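Local coordinates for protein pullulanase (Klebsiella oxytoca, PDB 2YOC) that hydrolyses alpha-1,6-glucosidic linkages in pullulan and branched alpha-glucans and is exported by a type 2 secretion system, at residues A280-Y285 with F296-A300; T365-A369 with K644-D648. All coordinates share one frame; numbering follows the deposited sequence.

Interaction 1 of 2, residues A280-Y285 with F296-A300; sequences AEALSY and FRVWA. With SO4 (sulfate ion), chain Q; SO4 (sulfate ion), chain S.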
loop_
_atom_site.group_PDB
_atom_site.type_symbol
_atom_site.label_atom_id
_atom_site.label_comp_id
_atom_site.label_asym_id
_atom_site.label_seq_id
_atom_site.Cartn_x
_atom_site.Cartn_y
_atom_site.Cartn_z
ATOM N N ALA B 280 -6.823 -43.911 -30.126
ATOM C CA ALA B 280 -5.782 -43.316 -30.961
ATOM C C ALA B 280 -4.524 -43.019 -30.169
ATOM O O ALA B 280 -3.435 -43.257 -30.683
ATOM C CB ALA B 280 -6.303 -42.066 -31.642
ATOM N N GLU B 281 -4.676 -42.603 -28.888
ATOM C CA GLU B 281 -3.588 -42.247 -27.973
ATOM C C GLU B 281 -2.684 -43.405 -27.683
ATOM O O GLU B 281 -1.515 -43.193 -27.337
ATOM C CB GLU B 281 -4.142 -41.705 -26.647
ATOM C CG GLU B 281 -4.306 -40.194 -26.601
ATOM C CD GLU B 281 -5.026 -39.625 -25.389
ATOM O OE1 GLU B 281 -5.462 -40.403 -24.506
ATOM O OE2 GLU B 281 -5.134 -38.380 -25.315
ATOM N N ALA B 282 -3.218 -44.624 -27.792
ATOM C CA ALA B 282 -2.484 -45.841 -27.477
ATOM C C ALA B 282 -1.703 -46.438 -28.684
ATOM O O ALA B 282 -1.208 -47.577 -28.596
ATOM C CB ALA B 282 -3.440 -46.855 -26.878
ATOM N N LEU B 283 -1.600 -45.677 -29.804
ATOM C CA LEU B 283 -0.903 -46.140 -31.010
ATOM C C LEU B 283 0.328 -45.336 -31.345
ATOM O O LEU B 283 0.557 -44.269 -30.770
ATOM C CB LEU B 283 -1.829 -46.240 -32.222
ATOM C CG LEU B 283 -3.089 -47.052 -31.968
ATOM C CD1 LEU B 283 -3.935 -47.098 -33.177
ATOM C CD2 LEU B 283 -2.770 -48.428 -31.502
ATOM N N SER B 284 1.170 -45.889 -32.235
ATOM C CA SER B 284 2.411 -45.243 -32.645
ATOM C C SER B 284 2.314 -44.753 -34.062
ATOM O O SER B 284 1.740 -45.420 -34.939
ATOM C CB SER B 284 3.603 -46.151 -32.409
ATOM O OG SER B 284 4.002 -45.986 -31.054
ATOM N N TYR B 285 2.800 -43.546 -34.274
ATOM C CA TYR B 285 2.651 -42.925 -35.580
ATOM C C TYR B 285 3.940 -42.687 -36.360
ATOM O O TYR B 285 5.039 -42.650 -35.774
ATOM C CB TYR B 285 1.723 -41.691 -35.499
ATOM C CG TYR B 285 0.351 -42.033 -34.952
ATOM C CD1 TYR B 285 0.109 -42.054 -33.584
ATOM C CD2 TYR B 285 -0.695 -42.381 -35.803
ATOM C CE1 TYR B 285 -1.143 -42.399 -33.072
ATOM C CE2 TYR B 285 -1.958 -42.724 -35.300
ATOM C CZ TYR B 285 -2.181 -42.703 -33.932
ATOM O OH TYR B 285 -3.398 -43.039 -33.404
ATOM N N PHE B 296 3.265 -48.180 -41.324
ATOM C CA PHE B 296 2.907 -46.815 -41.634
ATOM C C PHE B 296 1.619 -46.580 -40.902
ATOM O O PHE B 296 0.675 -47.359 -41.084
ATOM C CB PHE B 296 2.656 -46.644 -43.137
ATOM C CG PHE B 296 3.895 -46.605 -43.992
ATOM C CD1 PHE B 296 4.441 -47.778 -44.505
ATOM C CD2 PHE B 296 4.530 -45.395 -44.277
ATOM C CE1 PHE B 296 5.601 -47.746 -45.283
ATOM C CE2 PHE B 296 5.687 -45.365 -45.062
ATOM C CZ PHE B 296 6.202 -46.537 -45.569
ATOM N N ARG B 297 1.562 -45.534 -40.076
ATOM C CA ARG B 297 0.336 -45.171 -39.389
ATOM C C ARG B 297 0.120 -43.692 -39.344
ATOM O O ARG B 297 0.967 -42.916 -38.839
ATOM C CB ARG B 297 0.215 -45.769 -37.984
ATOM C CG ARG B 297 -1.178 -45.576 -37.361
ATOM C CD ARG B 297 -1.316 -46.224 -36.011
ATOM N NE ARG B 297 -1.462 -47.673 -36.156
ATOM C CZ ARG B 297 -0.486 -48.539 -35.907
ATOM N NH1 ARG B 297 0.695 -48.111 -35.482
ATOM N NH2 ARG B 297 -0.683 -49.842 -36.081
ATOM N N VAL B 298 -1.073 -43.310 -39.820
ATOM C CA VAL B 298 -1.543 -41.926 -39.801
ATOM C C VAL B 298 -2.930 -41.831 -39.127
ATOM O O VAL B 298 -3.829 -42.616 -39.456
ATOM C CB VAL B 298 -1.463 -41.239 -41.211
ATOM C CG1 VAL B 298 -2.302 -41.963 -42.247
ATOM C CG2 VAL B 298 -1.826 -39.761 -41.146
ATOM N N TRP B 299 -3.093 -40.894 -38.190
ATOM C CA TRP B 299 -4.401 -40.638 -37.591
ATOM C C TRP B 299 -5.092 -39.657 -38.533
ATOM O O TRP B 299 -4.535 -38.586 -38.822
ATOM C CB TRP B 299 -4.292 -39.990 -36.196
ATOM C CG TRP B 299 -5.602 -39.880 -35.468
ATOM C CD1 TRP B 299 -6.436 -40.905 -35.121
ATOM C CD2 TRP B 299 -6.212 -38.680 -34.978
ATOM N NE1 TRP B 299 -7.535 -40.415 -34.452
ATOM C CE2 TRP B 299 -7.426 -39.051 -34.352
ATOM C CE3 TRP B 299 -5.871 -37.310 -35.040
ATOM C CZ2 TRP B 299 -8.290 -38.109 -33.766
ATOM C CZ3 TRP B 299 -6.720 -36.374 -34.448
ATOM C CH2 TRP B 299 -7.907 -36.777 -33.811
ATOM N N ALA B 300 -6.278 -40.045 -39.034
ATOM C CA ALA B 300 -7.117 -39.276 -39.954
ATOM C C ALA B 300 -8.567 -39.790 -39.763
ATOM O O ALA B 300 -9.065 -40.535 -40.603
ATOM C CB ALA B 300 -6.632 -39.470 -41.383
HETATM S S SO4 Q . 2.267 -51.447 -34.166
HETATM O O1 SO4 Q . 1.333 -51.976 -35.203
HETATM O O2 SO4 Q . 1.719 -51.741 -32.812
HETATM O O3 SO4 Q . 2.452 -49.987 -34.317
HETATM O O4 SO4 Q . 3.584 -52.064 -34.320
HETATM S S SO4 S . 4.229 -49.739 -29.906
HETATM O O1 SO4 S . 3.159 -49.029 -30.641
HETATM O O2 SO4 S . 3.951 -51.195 -29.916
HETATM O O3 SO4 S . 4.270 -49.236 -28.526
HETATM O O4 SO4 S . 5.522 -49.492 -30.552
#
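Residues A280-Y285, the loop between helix 269-280 and strand 286-290, bring Y285 alongside strand residue R297 with their CA atoms 5.0 Å apart, while A280, where a type I beta turn to L283 starts, lies level with W299 across a wider gap. Strand 293-299 belongs to the antiparallel sheet of a carbohydrate-binding module 48 (isoamylase N-terminal) domain; a backbone bond between R297 and G286 continues the pairing just beyond the loop. R297 has the most surface buried by the opposite segment. With CG anti to the backbone N (chi1 -170°), its chain first runs past the tyrosine, where R297 CG sits 3.6 Å from Y285 CD2, and then bends at chi3. That bend delivers R297 NH1 to the carbonyl oxygen S284 O at 2.9 Å, in the carbonyl plane on a lone pair and in the guanidinium plane; the N-H...O angle of 162° indicates a nearly straight bond. NH1 donates also to a sulfate ion, likely a crystallisation component, which takes a second bond from NH2 along the same guanidinium edge. L283 crosses the arginine at about a right angle, its CB meeting R297 CD at 3.8 Å. The Y285 ring has R297 O at its edge and stands almost perpendicular to the guanidinium plane, and Y285 CE2 touches W299 CB. The indole spends its N-H on S329 O, and A280 CB packs obliquely against it, 3.7 Å from W299 CD1. M641 of helix 640-655 touches A280, Y285 and W299. The turn is closed around A280 O, which accepts from L283 N on one face of its plane and from Y285 OH on the opposite face, the latter at 2.7 Å.

Interaction 2 of 2, residues T365-A369 with K644-D648; sequences TDPYA and KLIAD
The Y368 ring meets the D648 carboxylate at its edge: D648 OD2 lies near the ring plane and CG in it, whereas the methyl L645 CD1 approaches the ring obliquely. Ring and carboxylate planes are 61° apart, so the two flat groups neither stack nor share a plane. The contact joins a type I beta turn, D366 to A369, to helix 640-655 of the catalytic barrel domain; the turn follows strand 358-364 of the carbohydrate-binding module 48 sheet, and the contact therefore bridges two domains. The single hydrogen bond across it runs from Y368 OH to D648 OD2, 2.7 Å long, arriving on the anti side and 28° out of the carboxylate plane. D648 CG lies anti to its carbonyl carbon (chi1 -64°), a setting that turns the carboxylate toward both the tyrosine and K644, one helical turn earlier. K644 NZ takes the syn lone pair of the same oxygen at 3.0 Å in a salt bridge, and R681 pairs with OD1. Beside this polar cluster the contact is apolar. Y368 and L645 lie alongside one another, pointing opposite ways, with Y368 CE1 3.7 Å from L645 CD1, and that methyl also meets P367 CB at 4.0 Å. L608 of helix 608-611 touches both P367 and L645. The turn itself is braced by D366: its OD1 accepts from Y368 N at 3.0 Å, from above the carboxylate plane, which makes an Asx turn, while OD2 accepts from the hydroxyls of Y345 and Y347. With one hydroxyl and one ammonium on OD2 and a guanidinium on OD1, D648 is probably held as a carboxylate, and its charge would in turn polarise the phenol O-H that it receives.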
loop_
_atom_site.group_PDB
_atom_site.type_symbol
_atom_site.label_atom_id
_atom_site.label_comp_id
_atom_site.label_asym_id
_atom_site.label_seq_id
_atom_site.Cartn_x
_atom_site.Cartn_y
_atom_site.Cartn_z
ATOM N N THR B 365 2.759 -34.920 -46.734
ATOM C CA THR B 365 3.901 -35.522 -46.040
ATOM C C THR B 365 3.441 -35.963 -44.635
ATOM O O THR B 365 2.374 -35.543 -44.180
ATOM C CB THR B 365 5.107 -34.561 -45.999
ATOM O OG1 THR B 365 4.680 -33.231 -45.675
ATOM C CG2 THR B 365 5.891 -34.570 -47.286
ATOM N N ASP B 366 4.218 -36.814 -43.961
ATOM C CA ASP B 366 3.855 -37.310 -42.637
ATOM C C ASP B 366 4.100 -36.241 -41.573
ATOM O O ASP B 366 5.214 -35.707 -41.521
ATOM C CB ASP B 366 4.724 -38.537 -42.296
ATOM C CG ASP B 366 4.119 -39.575 -41.368
ATOM O OD1 ASP B 366 3.452 -39.184 -40.377
ATOM O OD2 ASP B 366 4.342 -40.770 -41.606
ATOM N N PRO B 367 3.144 -35.968 -40.657
ATOM C CA PRO B 367 3.460 -35.051 -39.543
ATOM C C PRO B 367 4.513 -35.672 -38.600
ATOM O O PRO B 367 5.251 -34.970 -37.906
ATOM C CB PRO B 367 2.127 -34.896 -38.802
ATOM C CG PRO B 367 1.138 -35.702 -39.515
ATOM C CD PRO B 367 1.801 -36.562 -40.525
ATOM N N TYR B 368 4.556 -37.013 -38.584
ATOM C CA TYR B 368 5.467 -37.838 -37.811
ATOM C C TYR B 368 6.721 -38.222 -38.609
ATOM O O TYR B 368 7.448 -39.128 -38.187
ATOM C CB TYR B 368 4.723 -39.083 -37.314
ATOM C CG TYR B 368 3.993 -38.872 -36.012
ATOM C CD1 TYR B 368 2.792 -38.170 -35.970
ATOM C CD2 TYR B 368 4.500 -39.376 -34.819
ATOM C CE1 TYR B 368 2.101 -37.987 -34.768
ATOM C CE2 TYR B 368 3.832 -39.186 -33.610
ATOM C CZ TYR B 368 2.635 -38.481 -33.584
ATOM O OH TYR B 368 1.970 -38.306 -32.384
ATOM N N ALA B 369 6.985 -37.532 -39.749
ATOM C CA ALA B 369 8.180 -37.767 -40.583
ATOM C C ALA B 369 9.415 -37.578 -39.730
ATOM O O ALA B 369 9.432 -36.669 -38.889
ATOM C CB ALA B 369 8.223 -36.778 -41.749
ATOM N N LYS B 644 -0.323 -35.340 -27.918
ATOM C CA LYS B 644 0.413 -36.583 -28.169
ATOM C C LYS B 644 1.548 -36.319 -29.196
ATOM O O LYS B 644 2.695 -36.727 -28.967
ATOM C CB LYS B 644 -0.524 -37.714 -28.619
ATOM C CG LYS B 644 0.213 -39.031 -28.744
ATOM C CD LYS B 644 -0.625 -40.217 -29.254
ATOM C CE LYS B 644 0.242 -41.261 -29.941
ATOM N NZ LYS B 644 1.396 -41.776 -29.104
ATOM N N LEU B 645 1.234 -35.592 -30.292
ATOM C CA LEU B 645 2.248 -35.260 -31.283
ATOM C C LEU B 645 3.438 -34.579 -30.615
ATOM O O LEU B 645 4.574 -35.037 -30.823
ATOM C CB LEU B 645 1.685 -34.377 -32.396
ATOM C CG LEU B 645 2.594 -34.218 -33.627
ATOM C CD1 LEU B 645 1.782 -34.282 -34.912
ATOM C CD2 LEU B 645 3.432 -32.951 -33.552
ATOM N N ILE B 646 3.181 -33.498 -29.810
ATOM C CA ILE B 646 4.216 -32.739 -29.090
ATOM C C ILE B 646 5.100 -33.682 -28.238
ATOM O O ILE B 646 6.326 -33.667 -28.392
ATOM C CB ILE B 646 3.627 -31.601 -28.228
ATOM C CG1 ILE B 646 2.852 -30.591 -29.076
ATOM C CG2 ILE B 646 4.717 -30.899 -27.415
ATOM C CD1 ILE B 646 1.900 -29.667 -28.268
ATOM N N ALA B 647 4.470 -34.523 -27.380
ATOM C CA ALA B 647 5.204 -35.435 -26.541
ATOM C C ALA B 647 6.081 -36.390 -27.334
ATOM O O ALA B 647 7.264 -36.548 -26.993
ATOM C CB ALA B 647 4.251 -36.200 -25.668
ATOM N N ASP B 648 5.515 -37.006 -28.407
ATOM C CA ASP B 648 6.233 -37.983 -29.231
ATOM C C ASP B 648 7.387 -37.294 -29.936
ATOM O O ASP B 648 8.451 -37.901 -30.111
ATOM C CB ASP B 648 5.313 -38.666 -30.251
ATOM C CG ASP B 648 4.189 -39.527 -29.722
ATOM O OD1 ASP B 648 4.263 -39.949 -28.559
ATOM O OD2 ASP B 648 3.261 -39.843 -30.505
#

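How the interactions relate
Interactions 1 and 2 have centres 10 Å apart and meet directly, through K644 and through Y285 beside Y368. Residues 296-300 and 365-369 both belong to the carbohydrate-binding module 48 region, but interaction 1 stays beside that sheet, whereas interaction 2 joins it to a barrel-domain helix. Both are partly buried; interaction 1 lies farther from the chain centre, about 28 Å against 19 Å between centres, and includes an exposed serine and bound sulfates. It is local, closing a loop through an arginine-to-carbonyl bond. Interaction 2 joins segments 275 residues apart through a tyrosine and a charged cluster. K644 NZ also makes a weak hydrogen bond to L283 O.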